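Local coordinates for uncharacterized protein (Bacteroides ovatus, PDB 4DQA) that is of unknown function but probably binds carbohydrate, pairing a BT_3987-like N-terminal domain with a concanavalin A-like lectin/glucanase domain, at residues G143-H148 / R277-K282; E166-V171 / M283-V288; T220-H225 / Y240-K245; L314-D319 / G334-T339. All blocks are in the same frame, centred on the assembly; numbering follows the deposited sequence.

Contact 1. Residues G143-H148 / R277-K282; sequences GNFSNH and RPFHGK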
# COMPACT_ATOMS: atom_id res chain seq x y z
N GLY A 143 -1.14 -14.02 8.08
CA GLY A 143 -0.54 -14.92 9.04
C GLY A 143 -1.47 -15.30 10.16
O GLY A 143 -2.17 -14.44 10.71
N ASN A 144 -1.49 -16.60 10.49
CA ASN A 144 -2.35 -17.11 11.54
C ASN A 144 -1.73 -17.04 12.92
O ASN A 144 -0.57 -17.39 13.10
CB ASN A 144 -2.74 -18.56 11.27
CG ASN A 144 -3.94 -18.99 12.09
OD1 ASN A 144 -4.99 -18.37 12.00
ND2 ASN A 144 -3.78 -20.01 12.87
N PHE A 145 -2.53 -16.63 13.90
CA PHE A 145 -2.13 -16.62 15.30
C PHE A 145 -3.18 -17.38 16.08
O PHE A 145 -4.37 -17.07 16.03
CB PHE A 145 -2.01 -15.19 15.80
CG PHE A 145 -0.84 -14.45 15.22
CD1 PHE A 145 -0.94 -13.88 13.96
CD2 PHE A 145 0.36 -14.37 15.91
CE1 PHE A 145 0.13 -13.24 13.42
CE2 PHE A 145 1.44 -13.71 15.37
CZ PHE A 145 1.32 -13.15 14.11
N SER A 146 -2.72 -18.45 16.70
CA SER A 146 -3.49 -19.26 17.60
C SER A 146 -2.50 -19.81 18.62
O SER A 146 -2.17 -21.01 18.60
CB SER A 146 -4.16 -20.37 16.82
OG SER A 146 -4.92 -21.20 17.69
N ASN A 147 -2.03 -18.93 19.49
CA ASN A 147 -0.93 -19.21 20.43
C ASN A 147 0.43 -19.25 19.72
O ASN A 147 1.21 -20.20 19.85
CB ASN A 147 -1.18 -20.50 21.22
CG ASN A 147 -0.39 -20.53 22.51
OD1 ASN A 147 -0.15 -19.50 23.13
ND2 ASN A 147 0.02 -21.72 22.92
N HIS A 148 0.68 -18.20 18.95
CA HIS A 148 1.91 -17.96 18.21
C HIS A 148 2.50 -16.63 18.55
O HIS A 148 1.80 -15.63 18.78
CB HIS A 148 1.63 -18.06 16.70
CG HIS A 148 1.19 -19.42 16.31
ND1 HIS A 148 -0.13 -19.81 16.34
CD2 HIS A 148 1.90 -20.53 16.02
CE1 HIS A 148 -0.22 -21.10 16.02
NE2 HIS A 148 1.00 -21.55 15.83
N ARG A 277 -1.27 -13.99 27.08
CA ARG A 277 -2.20 -13.12 26.38
C ARG A 277 -2.16 -13.26 24.85
O ARG A 277 -2.07 -12.28 24.10
CB ARG A 277 -1.99 -11.67 26.84
CG ARG A 277 -2.25 -11.51 28.32
CD ARG A 277 -1.56 -10.30 28.91
NE ARG A 277 -1.55 -10.38 30.36
CZ ARG A 277 -0.94 -9.52 31.16
NH1 ARG A 277 -0.37 -8.44 30.65
NH2 ARG A 277 -0.94 -9.74 32.46
N PRO A 278 -2.29 -14.50 24.36
CA PRO A 278 -2.21 -14.69 22.91
C PRO A 278 -3.36 -14.07 22.13
O PRO A 278 -4.52 -14.10 22.56
CB PRO A 278 -2.26 -16.21 22.75
CG PRO A 278 -2.94 -16.71 24.00
CD PRO A 278 -2.53 -15.76 25.09
N PHE A 279 -3.01 -13.57 20.95
CA PHE A 279 -3.98 -13.16 19.96
C PHE A 279 -4.51 -14.36 19.24
O PHE A 279 -3.76 -15.28 18.91
CB PHE A 279 -3.25 -12.27 18.97
CG PHE A 279 -4.13 -11.59 17.96
CD1 PHE A 279 -4.78 -10.42 18.28
CD2 PHE A 279 -4.19 -12.03 16.65
CE1 PHE A 279 -5.58 -9.77 17.34
CE2 PHE A 279 -4.97 -11.37 15.71
CZ PHE A 279 -5.65 -10.25 16.05
N HIS A 280 -5.82 -14.37 18.97
CA HIS A 280 -6.43 -15.41 18.15
C HIS A 280 -7.06 -14.78 16.94
O HIS A 280 -8.10 -14.13 17.03
CB HIS A 280 -7.48 -16.16 18.94
CG HIS A 280 -6.89 -16.96 20.05
ND1 HIS A 280 -6.69 -16.46 21.31
CD2 HIS A 280 -6.38 -18.22 20.06
CE1 HIS A 280 -6.12 -17.39 22.07
NE2 HIS A 280 -5.91 -18.46 21.33
N GLY A 281 -6.40 -14.94 15.78
CA GLY A 281 -6.85 -14.29 14.55
C GLY A 281 -5.74 -14.24 13.55
O GLY A 281 -4.80 -15.02 13.62
N LYS A 282 -5.87 -13.34 12.59
CA LYS A 282 -4.88 -13.16 11.55
C LYS A 282 -4.32 -11.76 11.57
O LYS A 282 -5.00 -10.80 11.97
CB LYS A 282 -5.48 -13.44 10.18
CG LYS A 282 -5.98 -14.86 9.99
CD LYS A 282 -6.63 -14.98 8.61
CE LYS A 282 -7.22 -16.33 8.34
NZ LYS A 282 -8.44 -16.55 9.18
O HOH W 1 -7.53 -17.42 11.80
O HOH W 2 -1.21 -16.03 19.33
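F145 and G281 face each other as an antiparallel hydrogen-bonded pair, and the end-to-end directions of the touching parts differ by 160°. F145 N donates to G281 O at 2.8 Å, with a C=O...donor angle of 175° that places the donor almost straight ahead of the carbonyl. The return bond, from G281 N to F145 O, measures 3.0 Å. One step along, N144 and K282 make a non-hydrogen-bonded pair, in which K282 CA comes within 3.1 Å of G143 O as a CA-H...O contact. The chain turns a corner at G281, between the loop 277-280 and the strand that starts at K282. The ladder belongs to the large antiparallel sheet of the concanavalin A-like beta-sandwich, where strand 141-146 runs beside strand 282-289.

On the F145 side, F145 CB lies in the plane of the F279 ring, at its edge, 3.9 Å from F279 CD2. The F279 ring continues onto I169 and V171 of strand 163-171. The other side of the ladder carries N144 and K282, joined through a water that donates to N144 OD1 at 2.7 Å. The same water accepts from K282 NZ at 2.9 Å; the lysine chain is extended until a bend at chi4 (71°) turns its ammonium group toward it. N144 OD1 has a further, weak bond from K346. A second water accepts from H148 N and lies 2.7 Å from F279 O, to which it probably donates, linking the two backbones beyond the regular pairs. The H280 ring stacks with Y173.

Contact 2. Residues E166-V171 / M283-V288; sequences EALINV and MSEVRV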
# COMPACT_ATOMS: atom_id res chain seq x y z
N GLU A 166 1.75 -0.45 13.59
CA GLU A 166 0.54 -0.61 12.77
C GLU A 166 0.41 -2.03 12.26
O GLU A 166 1.40 -2.76 12.16
CB GLU A 166 0.44 0.38 11.60
CG GLU A 166 1.56 0.27 10.62
CD GLU A 166 1.40 1.18 9.40
OE1 GLU A 166 0.25 1.46 9.02
OE2 GLU A 166 2.43 1.57 8.79
N ALA A 167 -0.82 -2.43 12.00
CA ALA A 167 -1.10 -3.76 11.45
C ALA A 167 -2.51 -3.80 10.90
O ALA A 167 -3.40 -3.07 11.35
CB ALA A 167 -0.99 -4.81 12.51
N LEU A 168 -2.72 -4.70 9.95
CA LEU A 168 -4.06 -5.17 9.60
C LEU A 168 -4.33 -6.39 10.48
O LEU A 168 -3.50 -7.31 10.56
CB LEU A 168 -4.17 -5.58 8.13
CG LEU A 168 -4.02 -4.44 7.14
CD1 LEU A 168 -3.64 -4.97 5.74
CD2 LEU A 168 -5.27 -3.58 7.07
N ILE A 169 -5.49 -6.40 11.13
CA ILE A 169 -5.87 -7.50 12.02
C ILE A 169 -7.29 -7.96 11.74
O ILE A 169 -8.14 -7.22 11.28
CB ILE A 169 -5.75 -7.13 13.53
CG1 ILE A 169 -6.77 -6.05 13.90
CG2 ILE A 169 -4.32 -6.70 13.83
CD1 ILE A 169 -6.83 -5.82 15.40
N ASN A 170 -7.51 -9.23 12.05
CA ASN A 170 -8.81 -9.86 11.94
C ASN A 170 -8.92 -10.84 13.08
O ASN A 170 -8.22 -11.85 13.12
CB ASN A 170 -8.95 -10.57 10.59
CG ASN A 170 -10.34 -11.09 10.35
OD1 ASN A 170 -10.98 -11.59 11.27
ND2 ASN A 170 -10.84 -10.94 9.13
N VAL A 171 -9.78 -10.53 14.04
CA VAL A 171 -9.87 -11.28 15.27
C VAL A 171 -10.84 -12.46 15.16
O VAL A 171 -12.00 -12.28 14.76
CB VAL A 171 -10.35 -10.36 16.41
CG1 VAL A 171 -10.41 -11.11 17.72
CG2 VAL A 171 -9.44 -9.17 16.55
N MSE A 283 -3.07 -11.62 11.12
CA MSE A 283 -2.46 -10.32 10.95
C MSE A 283 -1.82 -10.24 9.57
O MSE A 283 -1.42 -11.24 8.99
CB MSE A 283 -1.37 -10.02 11.98
CG MSE A 283 -1.87 -10.13 13.41
SE MSE A 283 -0.59 -9.26 14.60
CE MSE A 283 -1.02 -10.21 16.24
N SER A 284 -1.69 -9.01 9.11
CA SER A 284 -1.06 -8.70 7.83
C SER A 284 -0.44 -7.33 7.94
O SER A 284 -0.92 -6.47 8.67
CB SER A 284 -2.12 -8.74 6.75
OG SER A 284 -1.66 -8.25 5.49
N GLU A 285 0.64 -7.09 7.20
CA GLU A 285 1.21 -5.74 7.10
C GLU A 285 1.52 -5.15 8.47
O GLU A 285 1.16 -4.00 8.79
CB GLU A 285 0.30 -4.81 6.30
CG GLU A 285 0.11 -5.22 4.88
CD GLU A 285 1.40 -5.17 4.09
OE1 GLU A 285 2.04 -4.09 4.07
OE2 GLU A 285 1.82 -6.21 3.54
N VAL A 286 2.23 -5.93 9.25
CA VAL A 286 2.66 -5.54 10.60
C VAL A 286 3.93 -4.72 10.53
O VAL A 286 4.92 -5.16 9.93
CB VAL A 286 2.92 -6.79 11.44
CG1 VAL A 286 3.45 -6.44 12.82
CG2 VAL A 286 1.67 -7.66 11.55
N ARG A 287 3.91 -3.51 11.08
CA ARG A 287 5.06 -2.60 10.98
C ARG A 287 5.35 -1.88 12.25
O ARG A 287 4.45 -1.52 13.00
CB ARG A 287 4.83 -1.56 9.88
CG ARG A 287 4.30 -2.14 8.57
CD ARG A 287 4.03 -1.02 7.57
NE ARG A 287 3.27 -1.55 6.44
CZ ARG A 287 2.31 -0.90 5.81
NH1 ARG A 287 1.98 0.34 6.16
NH2 ARG A 287 1.68 -1.48 4.80
N VAL A 288 6.63 -1.57 12.45
CA VAL A 288 7.05 -0.63 13.48
C VAL A 288 7.90 0.42 12.80
O VAL A 288 8.79 0.08 12.01
CB VAL A 288 7.89 -1.28 14.56
CG1 VAL A 288 8.36 -0.23 15.58
CG2 VAL A 288 7.12 -2.36 15.29
O HOH W 3 -0.17 2.52 6.51
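E166 to I169 pair in antiparallel fashion with R287 back to M283, the axes of strands 166-171 and 286-288 passing 4.7 Å apart at 167°. The pairing lies within the large sheet of the concanavalin A-like sandwich and is interrupted by a beta bulge: E166-R287 and L168-S284 are both hydrogen-bonded pairs, yet A167 alone separates the first members while E285 and V286 separate the second. On either side of the bulge the backbone hydrogen bonds are short, R287 N to E166 O and L168 N to S284 O both 2.8 Å. Toward Y316 of strand 312-316, E285 and V286 form a G1 bulge.

E166 and R287 lie on one face of the sheet. CG of E166 stands between its backbone N and carbonyl carbon (chi1 61°), and the extended chain beyond carries the carboxylate to the guanidinium edge. The salt bridge there, R287 NH1 to E166 OE2, is 2.9 Å long but weak as a hydrogen bond, the two planes standing 86° apart. OE2 also accepts from W289 NE1. R287 NH2 is better aligned, donating in its own plane to the anti lone pair of E285 OE1 at 2.7 Å. Y315 OH of strand 312-316 and K317 NZ just after it also bind E285, at OE1 and OE2 respectively. L168 runs beside E285, its CD1 3.9 Å from E285 CG. On the opposite face from L168 and S284, I169 packs on selenomethionine M283, which reaches I266 of the sandwich's smaller sheet; I169 CG2 lies 4.2 Å from M283 CG.

Contact 3. Residues T220-H225 / Y240-K245; sequences TNRWYH and YVNGEK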
# COMPACT_ATOMS: atom_id res chain seq x y z
N THR A 220 -15.40 -9.34 15.68
CA THR A 220 -14.66 -10.49 15.16
C THR A 220 -14.95 -10.64 13.66
O THR A 220 -15.92 -10.09 13.12
CB THR A 220 -15.07 -11.81 15.83
OG1 THR A 220 -16.45 -12.11 15.54
CG2 THR A 220 -14.87 -11.76 17.33
N ASN A 221 -14.07 -11.40 12.99
CA ASN A 221 -14.29 -11.79 11.60
C ASN A 221 -14.44 -10.58 10.69
O ASN A 221 -15.27 -10.57 9.78
CB ASN A 221 -15.52 -12.71 11.48
CG ASN A 221 -15.61 -13.39 10.12
OD1 ASN A 221 -14.60 -13.71 9.49
ND2 ASN A 221 -16.83 -13.61 9.65
N ARG A 222 -13.63 -9.55 10.96
CA ARG A 222 -13.63 -8.31 10.18
C ARG A 222 -12.20 -7.80 10.15
O ARG A 222 -11.53 -7.73 11.19
CB ARG A 222 -14.56 -7.29 10.84
CG ARG A 222 -14.55 -5.96 10.18
CD ARG A 222 -15.72 -5.16 10.58
NE ARG A 222 -15.53 -3.79 10.12
CZ ARG A 222 -16.42 -2.82 10.28
NH1 ARG A 222 -17.58 -3.08 10.88
NH2 ARG A 222 -16.13 -1.61 9.84
N TRP A 223 -11.72 -7.41 8.97
CA TRP A 223 -10.42 -6.75 8.89
C TRP A 223 -10.51 -5.30 9.35
O TRP A 223 -11.40 -4.57 8.95
CB TRP A 223 -9.86 -6.79 7.47
CG TRP A 223 -9.35 -8.14 7.10
CD1 TRP A 223 -9.97 -9.08 6.32
CD2 TRP A 223 -8.12 -8.72 7.53
NE1 TRP A 223 -9.19 -10.21 6.25
CE2 TRP A 223 -8.06 -10.01 7.00
CE3 TRP A 223 -7.06 -8.26 8.32
CZ2 TRP A 223 -6.96 -10.85 7.23
CZ3 TRP A 223 -5.98 -9.09 8.54
CH2 TRP A 223 -5.95 -10.39 8.01
N TYR A 224 -9.53 -4.92 10.17
CA TYR A 224 -9.31 -3.54 10.58
C TYR A 224 -7.86 -3.17 10.39
O TYR A 224 -6.97 -3.98 10.66
CB TYR A 224 -9.61 -3.36 12.06
CG TYR A 224 -11.04 -3.52 12.50
CD1 TYR A 224 -11.91 -2.48 12.44
CD2 TYR A 224 -11.49 -4.73 13.01
CE1 TYR A 224 -13.22 -2.62 12.87
CE2 TYR A 224 -12.77 -4.90 13.44
CZ TYR A 224 -13.64 -3.85 13.38
OH TYR A 224 -14.94 -4.02 13.85
N HIS A 225 -7.61 -1.93 9.99
CA HIS A 225 -6.26 -1.40 10.12
C HIS A 225 -6.16 -0.69 11.45
O HIS A 225 -7.03 0.15 11.77
CB HIS A 225 -5.94 -0.43 8.99
CG HIS A 225 -4.51 0.00 9.00
ND1 HIS A 225 -4.10 1.23 9.49
CD2 HIS A 225 -3.39 -0.64 8.58
CE1 HIS A 225 -2.78 1.31 9.38
NE2 HIS A 225 -2.33 0.19 8.84
N TYR A 240 -5.52 4.77 15.95
CA TYR A 240 -6.26 4.95 14.73
C TYR A 240 -6.81 3.62 14.25
O TYR A 240 -6.12 2.60 14.29
CB TYR A 240 -5.33 5.51 13.63
CG TYR A 240 -4.75 6.87 13.92
CD1 TYR A 240 -3.63 7.00 14.72
CD2 TYR A 240 -5.30 8.01 13.37
CE1 TYR A 240 -3.08 8.24 15.00
CE2 TYR A 240 -4.75 9.26 13.64
CZ TYR A 240 -3.64 9.35 14.45
OH TYR A 240 -3.06 10.59 14.72
N VAL A 241 -8.07 3.63 13.80
CA VAL A 241 -8.71 2.45 13.26
C VAL A 241 -9.22 2.84 11.88
O VAL A 241 -10.00 3.77 11.75
CB VAL A 241 -9.84 1.97 14.14
CG1 VAL A 241 -10.54 0.78 13.51
CG2 VAL A 241 -9.32 1.60 15.53
N ASN A 242 -8.78 2.12 10.86
CA ASN A 242 -9.16 2.37 9.47
C ASN A 242 -8.90 3.81 9.10
O ASN A 242 -9.68 4.45 8.40
CB ASN A 242 -10.62 2.00 9.22
CG ASN A 242 -10.86 0.52 9.38
OD1 ASN A 242 -9.90 -0.29 9.39
ND2 ASN A 242 -12.11 0.14 9.52
N GLY A 243 -7.79 4.31 9.61
CA GLY A 243 -7.35 5.67 9.30
C GLY A 243 -8.04 6.78 10.09
O GLY A 243 -7.68 7.95 9.92
N GLU A 244 -9.02 6.44 10.93
CA GLU A 244 -9.72 7.41 11.76
C GLU A 244 -9.17 7.40 13.19
O GLU A 244 -8.97 6.35 13.78
CB GLU A 244 -11.22 7.12 11.83
CG GLU A 244 -11.97 7.13 10.49
CD GLU A 244 -13.44 6.76 10.66
OE1 GLU A 244 -14.15 7.45 11.43
OE2 GLU A 244 -13.89 5.77 10.05
N LYS A 245 -8.94 8.58 13.77
CA LYS A 245 -8.43 8.63 15.13
C LYS A 245 -9.55 8.28 16.09
O LYS A 245 -10.57 8.98 16.13
CB LYS A 245 -7.86 10.03 15.45
CG LYS A 245 -7.15 10.11 16.80
CD LYS A 245 -6.35 11.42 16.95
CE LYS A 245 -5.64 11.48 18.29
NZ LYS A 245 -4.89 12.75 18.50
O HOH W 4 -13.19 -2.65 9.19
O HOH W 5 -5.63 3.03 11.14
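Y240 brings its backbone alongside H225, Y240 O lying 3.6 Å from H225 O with no bond between these two acceptors, while the tyrosine ring heads away to E295 and L298 of helix 295-300. At V241 the contact tightens. V241 CA makes a CA-H...O contact of 3.2 Å to H225 O, and V241 CG1 reaches Y224 CD1 at 3.7 Å, the two side chains lying askew to each other.

N242 carries the polar part of the contact with both its backbone and its side chain. Its N donates to H225 O at 2.8 Å. With chi1 at -65°, CG lies beside the backbone N, and OD1 takes the N-H of H225 at 2.9 Å; the angle at the hydrogen is 163°, and the donor sits nearly in line with the amide C=O. The side-chain carbonyl thus does the work of a backbone acceptor just where the chain leaves strand 236-241 for the turn. The N242 amide plane is turned 16° from the Y224 ring. Its ND2 donates to a water at 3.0 Å, which also accepts from R222 NE and donates to W223 O.

G243 N donates to a second water at 2.9 Å, and this water also contacts H225 ND1. E244 completes the turn, its N donating to V241 O at 3.0 Å, with V241 N bonded in return to E244 O. The positive phi values of N242 and G243 make this a type I' turn, closed by these bonds: the two-residue hairpin connection for which Asn-Gly is the classic sequence, here linking strand 236-241, which pairs with strand 223-231, to strand 244-250 in the concanavalin A-like sheet.

Contact 4. Residues L314-D319 / G334-T339; sequences LYYKLD and GRINGT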
# COMPACT_ATOMS: atom_id res chain seq x y z
N LEU A 314 10.70 -2.42 11.29
CA LEU A 314 10.25 -3.80 11.26
C LEU A 314 9.09 -3.89 10.30
O LEU A 314 8.21 -3.03 10.32
CB LEU A 314 9.78 -4.23 12.64
CG LEU A 314 9.29 -5.68 12.71
CD1 LEU A 314 10.50 -6.59 12.59
CD2 LEU A 314 8.50 -5.96 13.97
N TYR A 315 9.06 -4.92 9.47
CA TYR A 315 7.96 -5.12 8.52
C TYR A 315 7.73 -6.58 8.27
O TYR A 315 8.57 -7.25 7.68
CB TYR A 315 8.32 -4.43 7.21
CG TYR A 315 7.23 -4.32 6.15
CD1 TYR A 315 5.89 -4.58 6.42
CD2 TYR A 315 7.58 -3.93 4.88
CE1 TYR A 315 4.91 -4.44 5.42
CE2 TYR A 315 6.64 -3.81 3.88
CZ TYR A 315 5.30 -4.02 4.16
OH TYR A 315 4.41 -3.89 3.13
N TYR A 316 6.57 -7.09 8.69
CA TYR A 316 6.15 -8.42 8.32
C TYR A 316 4.88 -8.33 7.50
O TYR A 316 3.81 -7.99 8.04
CB TYR A 316 5.88 -9.29 9.56
CG TYR A 316 7.13 -9.73 10.29
CD1 TYR A 316 8.02 -10.63 9.69
CD2 TYR A 316 7.45 -9.24 11.55
CE1 TYR A 316 9.17 -11.04 10.35
CE2 TYR A 316 8.58 -9.65 12.22
CZ TYR A 316 9.46 -10.54 11.61
OH TYR A 316 10.60 -10.96 12.25
N LYS A 317 4.96 -8.67 6.22
CA LYS A 317 3.77 -8.71 5.38
C LYS A 317 2.85 -9.86 5.79
O LYS A 317 1.64 -9.72 5.79
CB LYS A 317 4.15 -8.85 3.90
CG LYS A 317 4.96 -7.66 3.42
CD LYS A 317 5.27 -7.67 1.90
CE LYS A 317 4.02 -7.46 1.04
NZ LYS A 317 3.38 -6.11 1.27
N LEU A 318 3.46 -10.99 6.11
CA LEU A 318 2.76 -12.25 6.42
C LEU A 318 1.86 -12.73 5.27
O LEU A 318 0.75 -13.19 5.48
CB LEU A 318 2.01 -12.17 7.77
CG LEU A 318 2.85 -11.70 8.93
CD1 LEU A 318 2.01 -11.63 10.19
CD2 LEU A 318 4.07 -12.57 9.16
N ASP A 319 2.40 -12.61 4.06
CA ASP A 319 1.73 -13.07 2.86
C ASP A 319 2.44 -14.24 2.21
O ASP A 319 2.09 -14.63 1.10
CB ASP A 319 1.57 -11.93 1.86
CG ASP A 319 2.91 -11.45 1.31
OD1 ASP A 319 3.96 -11.82 1.87
OD2 ASP A 319 2.89 -10.65 0.33
N GLY A 334 14.87 -6.75 6.00
CA GLY A 334 16.18 -7.38 6.12
C GLY A 334 16.90 -7.03 7.41
O GLY A 334 18.06 -7.42 7.58
N ARG A 335 16.24 -6.31 8.31
CA ARG A 335 16.91 -5.83 9.52
C ARG A 335 16.69 -6.73 10.73
O ARG A 335 17.53 -6.75 11.65
CB ARG A 335 16.47 -4.42 9.88
CG ARG A 335 16.85 -3.41 8.84
CD ARG A 335 16.20 -2.06 9.08
NE ARG A 335 16.63 -1.41 10.32
CZ ARG A 335 17.75 -0.72 10.47
NH1 ARG A 335 18.59 -0.59 9.46
NH2 ARG A 335 18.04 -0.15 11.64
N ILE A 336 15.59 -7.47 10.72
CA ILE A 336 15.12 -8.20 11.90
C ILE A 336 14.98 -9.69 11.64
O ILE A 336 14.27 -10.10 10.73
CB ILE A 336 13.73 -7.72 12.35
CG1 ILE A 336 13.73 -6.22 12.67
CG2 ILE A 336 13.22 -8.51 13.57
CD1 ILE A 336 14.71 -5.85 13.70
N ASN A 337 15.63 -10.49 12.47
CA ASN A 337 15.39 -11.94 12.48
C ASN A 337 14.60 -12.29 13.70
O ASN A 337 15.16 -12.40 14.80
CB ASN A 337 16.73 -12.66 12.52
CG ASN A 337 17.54 -12.45 11.27
OD1 ASN A 337 17.00 -12.44 10.18
ND2 ASN A 337 18.85 -12.26 11.43
N GLY A 338 13.29 -12.42 13.57
CA GLY A 338 12.42 -12.68 14.69
C GLY A 338 12.37 -14.16 15.02
O GLY A 338 12.44 -15.00 14.13
N THR A 339 12.30 -14.49 16.30
CA THR A 339 12.21 -15.88 16.72
C THR A 339 10.74 -16.21 16.85
O THR A 339 9.94 -15.41 17.39
CB THR A 339 12.93 -16.09 18.08
OG1 THR A 339 14.35 -15.88 17.88
CG2 THR A 339 12.76 -17.51 18.60
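I336 packs across the concanavalin A-like sandwich against L314 and Y316: strand 312-316 belongs to the large sheet, whereas I336 immediately precedes strand 337-340 of the smaller one. L314 was modelled in two positions, and the distances to it are for one of them. I336 CB points toward segment 314-319 and lies 3.4 Å from L314 CD1. The two branches then part. With CG1 beside the backbone N (chi1 -59°), CG1 comes to 3.3 Å from L314 CD1; this and the CB approach are tighter than usual carbon contacts, but given the second position the apparent strain is doubtful. CG2, anti to the backbone N, lies 3.5 Å from the same L314 CD1 and also reaches Y316 OH at 3.8 Å. CD1, the tip, leads off from L314. The two side chains cross at about a right angle, and V152 of strand 150-152 touches both.

D331, just after strand 328-330, adds a polar tie, since it accepts from I336 N through OD1 and from Y315 N through OD2. The Y316 hydroxyl is hydrogen-bonded to I329 O of strand 328-330, and against the neighbouring strand 337-340 Y316 OH lies 3.5 Å from G338 CA.

Following the chain from the N terminus, strand 141-146 opens contact 1 and strand 163-171 opens contact 2. Contact 3 then closes a short loop between 220-225 and 240-245, nested inside the loops of both. Contact 1 closes at 277-282, and contact 2 immediately afterwards at 283-288, so these two cross; strand 282-289 lies between strands 141-146 and 163-171 and pairs with both. Contact 4 follows in series, closing a short loop between 314-319 and 334-339. Contacts 1, 2 and 3 build neighbouring parts of the large sheet, with contacts 2 and 3 joined by a probable hydrogen bond from I169 N to Y224 O (2.9 Å). Contact 4 links that sheet to the smaller one.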